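Side-chain contacts in envelope glycoprotein (PDB 5XEA), which probably attaches the virus to its host-cell receptor and later drives fusion of the virion with the host membrane: residues V320-A325 with S346-L351; G45-W50 with D111-W116; R330-L335 with V340-I345. One frame throughout, in Å; residues are numbered along the deposited sequence. Where two conformers were deposited one is given.

Interaction 1 (V320-A325 with S346-L351)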
# COMPACT_ATOMS: atom_id res chain seq x y z
N VAL B 320 6.74 -39.17 -37.11
CA VAL B 320 5.76 -39.17 -38.18
C VAL B 320 6.41 -38.76 -39.50
O VAL B 320 6.20 -39.40 -40.54
CB VAL B 320 4.59 -38.25 -37.82
CG1 VAL B 320 3.74 -37.97 -39.07
CG2 VAL B 320 3.75 -38.89 -36.72
N ILE B 321 7.17 -37.67 -39.47
CA ILE B 321 7.81 -37.19 -40.70
C ILE B 321 8.75 -38.24 -41.25
O ILE B 321 8.81 -38.49 -42.46
CB ILE B 321 8.53 -35.85 -40.44
CG1 ILE B 321 7.49 -34.73 -40.34
CG2 ILE B 321 9.55 -35.55 -41.53
CD1 ILE B 321 8.01 -33.48 -39.60
N SER B 322 9.50 -38.90 -40.35
CA SER B 322 10.43 -39.94 -40.75
C SER B 322 9.73 -41.05 -41.54
O SER B 322 10.30 -41.62 -42.47
CB SER B 322 11.10 -40.49 -39.49
OG SER B 322 12.23 -41.28 -39.77
N SER B 323 8.50 -41.37 -41.15
CA SER B 323 7.75 -42.42 -41.81
C SER B 323 7.19 -41.95 -43.16
O SER B 323 7.23 -42.70 -44.14
CB SER B 323 6.65 -42.92 -40.88
OG SER B 323 5.58 -43.47 -41.60
N ILE B 324 6.72 -40.70 -43.25
CA ILE B 324 6.19 -40.21 -44.52
C ILE B 324 7.32 -39.93 -45.50
O ILE B 324 7.19 -40.15 -46.70
CB ILE B 324 5.33 -38.95 -44.33
CG1 ILE B 324 4.33 -39.15 -43.21
CG2 ILE B 324 4.61 -38.60 -45.64
CD1 ILE B 324 3.82 -37.87 -42.71
N ALA B 325 8.44 -39.39 -45.00
CA ALA B 325 9.54 -38.98 -45.86
C ALA B 325 10.21 -40.15 -46.57
O ALA B 325 10.81 -39.95 -47.63
CB ALA B 325 10.59 -38.19 -45.04
N SER B 346 18.74 -45.31 -42.51
CA SER B 346 18.27 -46.04 -41.35
C SER B 346 16.88 -45.50 -41.00
O SER B 346 16.25 -44.81 -41.81
CB SER B 346 19.27 -45.93 -40.19
OG SER B 346 19.22 -44.63 -39.64
N GLU B 347 16.41 -45.81 -39.79
CA GLU B 347 15.10 -45.32 -39.35
C GLU B 347 15.08 -43.80 -39.33
O GLU B 347 14.19 -43.17 -39.90
CB GLU B 347 14.76 -45.87 -37.97
CG GLU B 347 14.08 -47.22 -38.04
CD GLU B 347 12.79 -47.16 -38.84
OE1 GLU B 347 11.79 -46.61 -38.32
OE2 GLU B 347 12.78 -47.63 -39.99
N ASP B 348 16.08 -43.20 -38.67
CA ASP B 348 16.11 -41.76 -38.47
C ASP B 348 17.09 -41.04 -39.38
O ASP B 348 16.94 -39.83 -39.58
CB ASP B 348 16.47 -41.44 -37.01
CG ASP B 348 15.64 -42.23 -36.00
OD1 ASP B 348 14.40 -42.33 -36.18
OD2 ASP B 348 16.22 -42.74 -35.02
N LYS B 349 18.09 -41.73 -39.94
CA LYS B 349 19.15 -41.07 -40.68
C LYS B 349 18.86 -41.06 -42.18
O LYS B 349 18.36 -42.05 -42.74
CB LYS B 349 20.50 -41.73 -40.40
CG LYS B 349 21.06 -41.32 -39.03
CD LYS B 349 22.47 -41.85 -38.78
CE LYS B 349 22.48 -43.34 -38.47
NZ LYS B 349 23.86 -43.90 -38.47
N PHE B 350 19.15 -39.94 -42.82
CA PHE B 350 18.89 -39.79 -44.25
C PHE B 350 19.98 -38.94 -44.86
O PHE B 350 20.59 -38.09 -44.19
CB PHE B 350 17.53 -39.16 -44.55
CG PHE B 350 17.31 -37.82 -43.86
CD1 PHE B 350 17.61 -36.63 -44.50
CD2 PHE B 350 16.82 -37.77 -42.56
CE1 PHE B 350 17.42 -35.40 -43.84
CE2 PHE B 350 16.63 -36.54 -41.91
CZ PHE B 350 16.92 -35.37 -42.55
N LEU B 351 20.22 -39.18 -46.14
CA LEU B 351 21.07 -38.37 -46.99
C LEU B 351 20.21 -37.34 -47.71
O LEU B 351 18.99 -37.48 -47.83
CB LEU B 351 21.79 -39.24 -48.03
CG LEU B 351 22.63 -40.43 -47.58
CD1 LEU B 351 23.09 -41.26 -48.80
CD2 LEU B 351 23.83 -39.93 -46.81

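Interaction 2 (G45-W50 with D111-W116)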
# COMPACT_ATOMS: atom_id res chain seq x y z
N GLY B 45 -10.24 28.23 5.21
CA GLY B 45 -9.75 29.37 5.97
C GLY B 45 -10.18 29.31 7.42
O GLY B 45 -11.24 28.78 7.76
N TYR B 46 -9.33 29.88 8.28
CA TYR B 46 -9.59 29.93 9.71
C TYR B 46 -9.30 31.33 10.23
O TYR B 46 -8.48 32.06 9.67
CB TYR B 46 -8.77 28.89 10.51
CG TYR B 46 -7.28 29.11 10.52
CD1 TYR B 46 -6.66 29.84 11.53
CD2 TYR B 46 -6.47 28.56 9.52
CE1 TYR B 46 -5.29 30.05 11.53
CE2 TYR B 46 -5.11 28.76 9.51
CZ TYR B 46 -4.52 29.50 10.52
OH TYR B 46 -3.15 29.68 10.49
N ARG B 47 -9.98 31.69 11.31
CA ARG B 47 -9.76 32.96 11.98
C ARG B 47 -10.27 32.85 13.41
O ARG B 47 -11.41 32.40 13.63
CB ARG B 47 -10.47 34.11 11.25
CG ARG B 47 -10.37 35.48 11.95
CD ARG B 47 -10.90 36.54 10.99
NE ARG B 47 -12.29 36.28 10.66
CZ ARG B 47 -12.97 36.88 9.69
NH1 ARG B 47 -12.38 37.80 8.93
NH2 ARG B 47 -14.24 36.56 9.49
N THR B 48 -9.44 33.25 14.36
CA THR B 48 -9.80 33.20 15.77
C THR B 48 -9.19 34.41 16.47
O THR B 48 -8.12 34.90 16.08
CB THR B 48 -9.30 31.87 16.39
OG1 THR B 48 -10.07 30.78 15.86
CG2 THR B 48 -9.40 31.85 17.89
N ALA B 49 -9.88 34.89 17.50
CA ALA B 49 -9.36 35.95 18.36
C ALA B 49 -9.07 35.39 19.75
O ALA B 49 -9.81 34.54 20.25
CB ALA B 49 -10.36 37.12 18.45
N TRP B 50 -7.97 35.83 20.34
CA TRP B 50 -7.73 35.71 21.78
C TRP B 50 -8.16 37.02 22.43
O TRP B 50 -7.64 38.08 22.07
CB TRP B 50 -6.26 35.43 22.11
CG TRP B 50 -5.92 35.44 23.59
CD1 TRP B 50 -5.24 36.41 24.26
CD2 TRP B 50 -6.26 34.44 24.56
NE1 TRP B 50 -5.13 36.08 25.60
CE2 TRP B 50 -5.75 34.87 25.80
CE3 TRP B 50 -6.95 33.22 24.51
CZ2 TRP B 50 -5.88 34.13 26.98
CZ3 TRP B 50 -7.10 32.48 25.68
CH2 TRP B 50 -6.56 32.94 26.91
N ASP B 111 -15.07 43.52 15.08
CA ASP B 111 -15.06 43.45 13.62
C ASP B 111 -13.85 42.62 13.21
O ASP B 111 -12.71 43.07 13.40
CB ASP B 111 -15.00 44.85 13.02
CG ASP B 111 -14.78 44.84 11.51
OD1 ASP B 111 -14.87 43.76 10.87
OD2 ASP B 111 -14.50 45.92 10.94
N PRO B 112 -14.04 41.44 12.63
CA PRO B 112 -12.92 40.55 12.34
C PRO B 112 -12.24 40.78 11.01
O PRO B 112 -11.34 40.01 10.66
CB PRO B 112 -13.59 39.17 12.37
CG PRO B 112 -14.97 39.43 11.84
CD PRO B 112 -15.34 40.82 12.33
N ALA B 113 -12.61 41.82 10.26
CA ALA B 113 -12.08 42.04 8.91
C ALA B 113 -11.61 43.49 8.75
O ALA B 113 -12.17 44.27 7.98
CB ALA B 113 -13.15 41.67 7.87
N LYS B 114 -10.55 43.87 9.47
CA LYS B 114 -9.97 45.21 9.39
C LYS B 114 -8.54 45.23 8.86
O LYS B 114 -8.16 46.22 8.22
CB LYS B 114 -9.98 45.90 10.76
CG LYS B 114 -11.38 46.11 11.32
CD LYS B 114 -11.38 46.91 12.62
CE LYS B 114 -11.47 48.40 12.36
NZ LYS B 114 -11.65 49.14 13.64
N HIS B 115 -7.76 44.19 9.09
CA HIS B 115 -6.39 44.11 8.60
C HIS B 115 -6.26 42.90 7.68
O HIS B 115 -7.13 42.02 7.65
CB HIS B 115 -5.41 44.04 9.77
CG HIS B 115 -5.61 45.15 10.75
ND1 HIS B 115 -5.09 46.41 10.56
CD2 HIS B 115 -6.33 45.21 11.90
CE1 HIS B 115 -5.44 47.18 11.57
NE2 HIS B 115 -6.20 46.48 12.39
N TRP B 116 -5.17 42.88 6.89
CA TRP B 116 -4.90 41.82 5.93
C TRP B 116 -3.44 41.41 6.00
O TRP B 116 -2.55 42.23 6.24
CB TRP B 116 -5.24 42.25 4.49
CG TRP B 116 -6.70 42.45 4.26
CD1 TRP B 116 -7.40 43.60 4.47
CD2 TRP B 116 -7.64 41.47 3.81
NE1 TRP B 116 -8.73 43.39 4.16
CE2 TRP B 116 -8.90 42.10 3.76
CE3 TRP B 116 -7.54 40.12 3.44
CZ2 TRP B 116 -10.06 41.42 3.35
CZ3 TRP B 116 -8.69 39.46 3.04
CH2 TRP B 116 -9.93 40.11 3.00

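Interaction 3 (R330-L335 with V340-I345)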
# COMPACT_ATOMS: atom_id res chain seq x y z
N ARG B 330 10.52 -35.74 -51.27
CA ARG B 330 10.62 -34.29 -51.38
C ARG B 330 10.16 -33.57 -50.12
O ARG B 330 10.38 -32.36 -50.00
CB ARG B 330 9.82 -33.78 -52.59
CG ARG B 330 10.60 -33.83 -53.91
CD ARG B 330 9.72 -33.58 -55.13
NE ARG B 330 9.05 -34.80 -55.57
CZ ARG B 330 7.73 -34.95 -55.68
NH1 ARG B 330 6.91 -33.95 -55.37
NH2 ARG B 330 7.23 -36.11 -56.07
N LEU B 331 9.55 -34.29 -49.18
CA LEU B 331 8.95 -33.69 -47.99
C LEU B 331 9.97 -32.91 -47.17
O LEU B 331 9.74 -31.76 -46.79
CB LEU B 331 8.29 -34.77 -47.14
CG LEU B 331 7.72 -34.30 -45.79
CD1 LEU B 331 6.71 -33.21 -45.99
CD2 LEU B 331 7.10 -35.44 -45.02
N ILE B 332 11.11 -33.54 -46.86
CA ILE B 332 12.07 -32.88 -45.98
C ILE B 332 12.59 -31.60 -46.63
O ILE B 332 12.65 -30.54 -45.99
CB ILE B 332 13.21 -33.85 -45.61
CG1 ILE B 332 12.68 -34.91 -44.63
CG2 ILE B 332 14.40 -33.10 -45.02
CD1 ILE B 332 13.61 -36.06 -44.41
N GLY B 333 12.91 -31.67 -47.92
CA GLY B 333 13.31 -30.47 -48.64
C GLY B 333 12.29 -29.35 -48.53
O GLY B 333 12.64 -28.18 -48.39
N ARG B 334 11.00 -29.71 -48.56
CA ARG B 334 9.95 -28.71 -48.41
C ARG B 334 9.87 -28.16 -46.98
O ARG B 334 9.51 -27.00 -46.78
CB ARG B 334 8.59 -29.29 -48.82
CG ARG B 334 8.28 -29.16 -50.29
CD ARG B 334 6.78 -29.04 -50.51
NE ARG B 334 6.04 -30.20 -50.02
CZ ARG B 334 4.78 -30.14 -49.60
NH1 ARG B 334 4.14 -28.98 -49.60
NH2 ARG B 334 4.18 -31.24 -49.16
N LEU B 335 10.19 -28.99 -45.98
CA LEU B 335 10.13 -28.52 -44.60
C LEU B 335 11.26 -27.54 -44.30
O LEU B 335 11.06 -26.57 -43.56
CB LEU B 335 10.18 -29.70 -43.63
CG LEU B 335 8.89 -30.52 -43.54
CD1 LEU B 335 9.09 -31.73 -42.66
CD2 LEU B 335 7.73 -29.66 -43.05
N VAL B 340 16.06 -30.24 -52.36
CA VAL B 340 16.71 -31.52 -52.12
C VAL B 340 15.66 -32.64 -52.04
O VAL B 340 14.52 -32.42 -51.64
CB VAL B 340 17.57 -31.51 -50.82
CG1 VAL B 340 18.77 -30.60 -50.98
CG2 VAL B 340 16.74 -31.13 -49.60
N SER B 341 16.08 -33.84 -52.45
CA SER B 341 15.37 -35.08 -52.16
C SER B 341 16.17 -35.88 -51.14
O SER B 341 17.41 -35.81 -51.11
CB SER B 341 15.16 -35.91 -53.42
OG SER B 341 16.39 -36.49 -53.81
N SER B 342 15.48 -36.64 -50.30
CA SER B 342 16.11 -37.39 -49.22
C SER B 342 16.20 -38.88 -49.55
O SER B 342 15.50 -39.40 -50.41
CB SER B 342 15.35 -37.22 -47.91
OG SER B 342 14.03 -37.69 -48.05
N ARG B 343 17.08 -39.57 -48.83
CA ARG B 343 17.23 -41.02 -48.96
C ARG B 343 17.57 -41.54 -47.58
O ARG B 343 18.65 -41.25 -47.05
CB ARG B 343 18.32 -41.40 -49.97
CG ARG B 343 18.55 -42.90 -50.06
CD ARG B 343 19.71 -43.23 -51.00
NE ARG B 343 19.54 -42.63 -52.31
CZ ARG B 343 18.95 -43.21 -53.35
NH1 ARG B 343 18.47 -44.44 -53.23
NH2 ARG B 343 18.84 -42.57 -54.50
N PHE B 344 16.65 -42.28 -46.98
CA PHE B 344 16.91 -42.79 -45.64
C PHE B 344 17.87 -43.96 -45.71
O PHE B 344 17.74 -44.84 -46.57
CB PHE B 344 15.61 -43.17 -44.95
CG PHE B 344 14.92 -42.00 -44.35
CD1 PHE B 344 15.05 -41.72 -42.99
CD2 PHE B 344 14.21 -41.12 -45.15
CE1 PHE B 344 14.44 -40.62 -42.44
CE2 PHE B 344 13.60 -40.02 -44.60
CZ PHE B 344 13.71 -39.77 -43.25
N ILE B 345 18.87 -43.94 -44.83
CA ILE B 345 19.80 -45.05 -44.69
C ILE B 345 19.58 -45.82 -43.41
O ILE B 345 20.19 -46.89 -43.23
CB ILE B 345 21.26 -44.57 -44.79
CG1 ILE B 345 21.62 -43.70 -43.59
CG2 ILE B 345 21.48 -43.82 -46.11
CD1 ILE B 345 23.03 -43.23 -43.59
O HOH W 1 11.90 -30.88 -51.77
O HOH W 2 11.55 -36.20 -47.74
O HOH W 3 13.58 -33.88 -49.28

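Interaction 1 (V320-A325 with S346-L351)
Ser322, on the last turns of the long helix 282-327, points its hydroxyl at the turn of the beta hairpin formed by strands 341-344 and 350-354, where Glu347 meets it. The meeting is small and almost wholly the work of one atom: Ser322 OG comes within 2.7 Å of Glu347 O, but the angle is too poor for a hydrogen bond, so the pair is a close polar approach. With OG anti to the backbone N (chi1 -166°), the hydroxyl reaches out from the helix towards the loop. Serine suits the spot, being short enough to let the turn come close to the helix. Asp348 stands further off, its CA 4.1 Å from Ser322 OG, and its carboxylate bends back towards the helix although its CB is directed away.

Lys326, one helical turn on, hydrogen-bonds through NZ to both Ser322 O and Glu347 O, tying helix to turn and giving the Glu347 carbonyl its partner. The acids of the turn serve the trimer: Glu347 OE1 and Asp348 OD1 form salt bridges with Arg334 of the third subunit. Phe344 packs against Ser322 from the hairpin's first strand.

The turn is also braced internally. Ser346 OG accepts from the backbone of Lys349 in an ST motif, and the return bond joins the same two residues: Ser346 N lies 3.3 Å from Lys349 O, while Lys349 N lies 3.1 Å from Ser346 OG.

Interaction 2 (G45-W50 with D111-W116)
A loop leading into the short strand 115-117 is reached from the long strand 40-56 of the large antiparallel sheet by one side chain, and the meeting is a proline laid over an arginine: Pro112 on Arg47. Pro112 CB sits 3.5 Å above the guanidinium plane of Arg47, over its centre, and is 3.6 Å from Arg47 CZ. The next ring carbon, Pro112 CG, lies 3.8 Å from Arg47 NH2, so one side of the pyrrolidine ring follows the flat cation. Proline is apt here, since its rigid ring offers a compact apolar surface to the face of a group that bonds through its rim.

Arg47 leaves the strand with CG anti to the backbone N (chi1 176°), and this extended start of the chain brings Arg47 CD within 3.5 Å of Pro112 O. A bend at chi3 (61°) then turns the guanidinium beneath the proline. Arg47 NH1 is 3.0 Å from Pro112 O. Ala113, whose methyl is small enough to fit beside the cation, brings CB to 4.1 Å from Arg47 NH1, approaching obliquely.

The loop is shaped by an Asx turn: Ala113 N donates to Asp111 OD1 over 3.0 Å (164° at the hydrogen), meeting the oxygen from above the carboxylate plane. Further on, Lys114 and His115 form a classic beta bulge opposite Tyr91.

Arg47 NE donates to Tyr73 O and NH1 makes a salt bridge with Glu79 of helix 77-86, while Trp140 of strand 133-156 packs against both Arg47 and Pro112. Polar partners thus fix the rotation of the guanidinium, and its buried positive charge is probably balanced in part by Glu79, leaving a face available for apolar packing.

Interaction 3 (R330-L335 with V340-I345)
Ile332 and Phe344 make the apolar side-chain contact of a tight helix-turn-strand unit, in which the short helix 331-335 is followed after a brief connection by strand 341-344, the first strand of a beta hairpin. Ile332 CD1 lies 3.9 Å from Phe344 CZ, the two side chains meeting at a slant. An extended second torsion (chi2 168°) carries this methyl out to the strand, where it also rests on the CB and OG of Ser342. A long branched chain is well placed here, since it spans the gap between helix and strand and buries its end. Ala325 of helix 282-327 and Phe350 of the partner strand pack on Ile332, and Lys326 makes a cation-pi contact with Phe344.

At the other end the packing is of backbone against side chain. Gly333 presents only its CA, which meets Val340 CG2 at 3.6 Å; glycine suits the place because a beta carbon here would run into Val340 O.

Water supplies the polar links. One water donates to Arg330 O (2.8 Å) and Val340 O (3.0 Å). A second accepts from Ile332 N (2.8 Å) and hydrogen-bonds to Ser342 OG (2.9 Å), so that a small hydroxyl reaches the helix through it. The third accepts from Gly333 N at 2.7 Å and donates to Val340 O at 2.9 Å, leaving that one carbonyl oxygen gripped by two waters.

How the interactions relate
Interactions 1 and 3 are neighbours, their centres 9 Å apart, with interaction 3 nested in the chain loop that interaction 1 closes. Helices 282-327 and 331-335 and the hairpin of strands 341-344 and 350-354 follow one another in sequence and fold into one cluster; a probable hydrogen bond from Leu351 N to Arg343 O (2.8 Å) joins the two contacts. Both touch the second subunit, so this end of the elongated chain takes part in trimer assembly. Interaction 2 comes earlier in sequence, between the large sheet and the loop before the small sheet of strands 89-91 and 115-117. The centres of interactions 1 and 2 are about 98 Å apart, on opposite sides of the chain's centre, with no touch between these two regions.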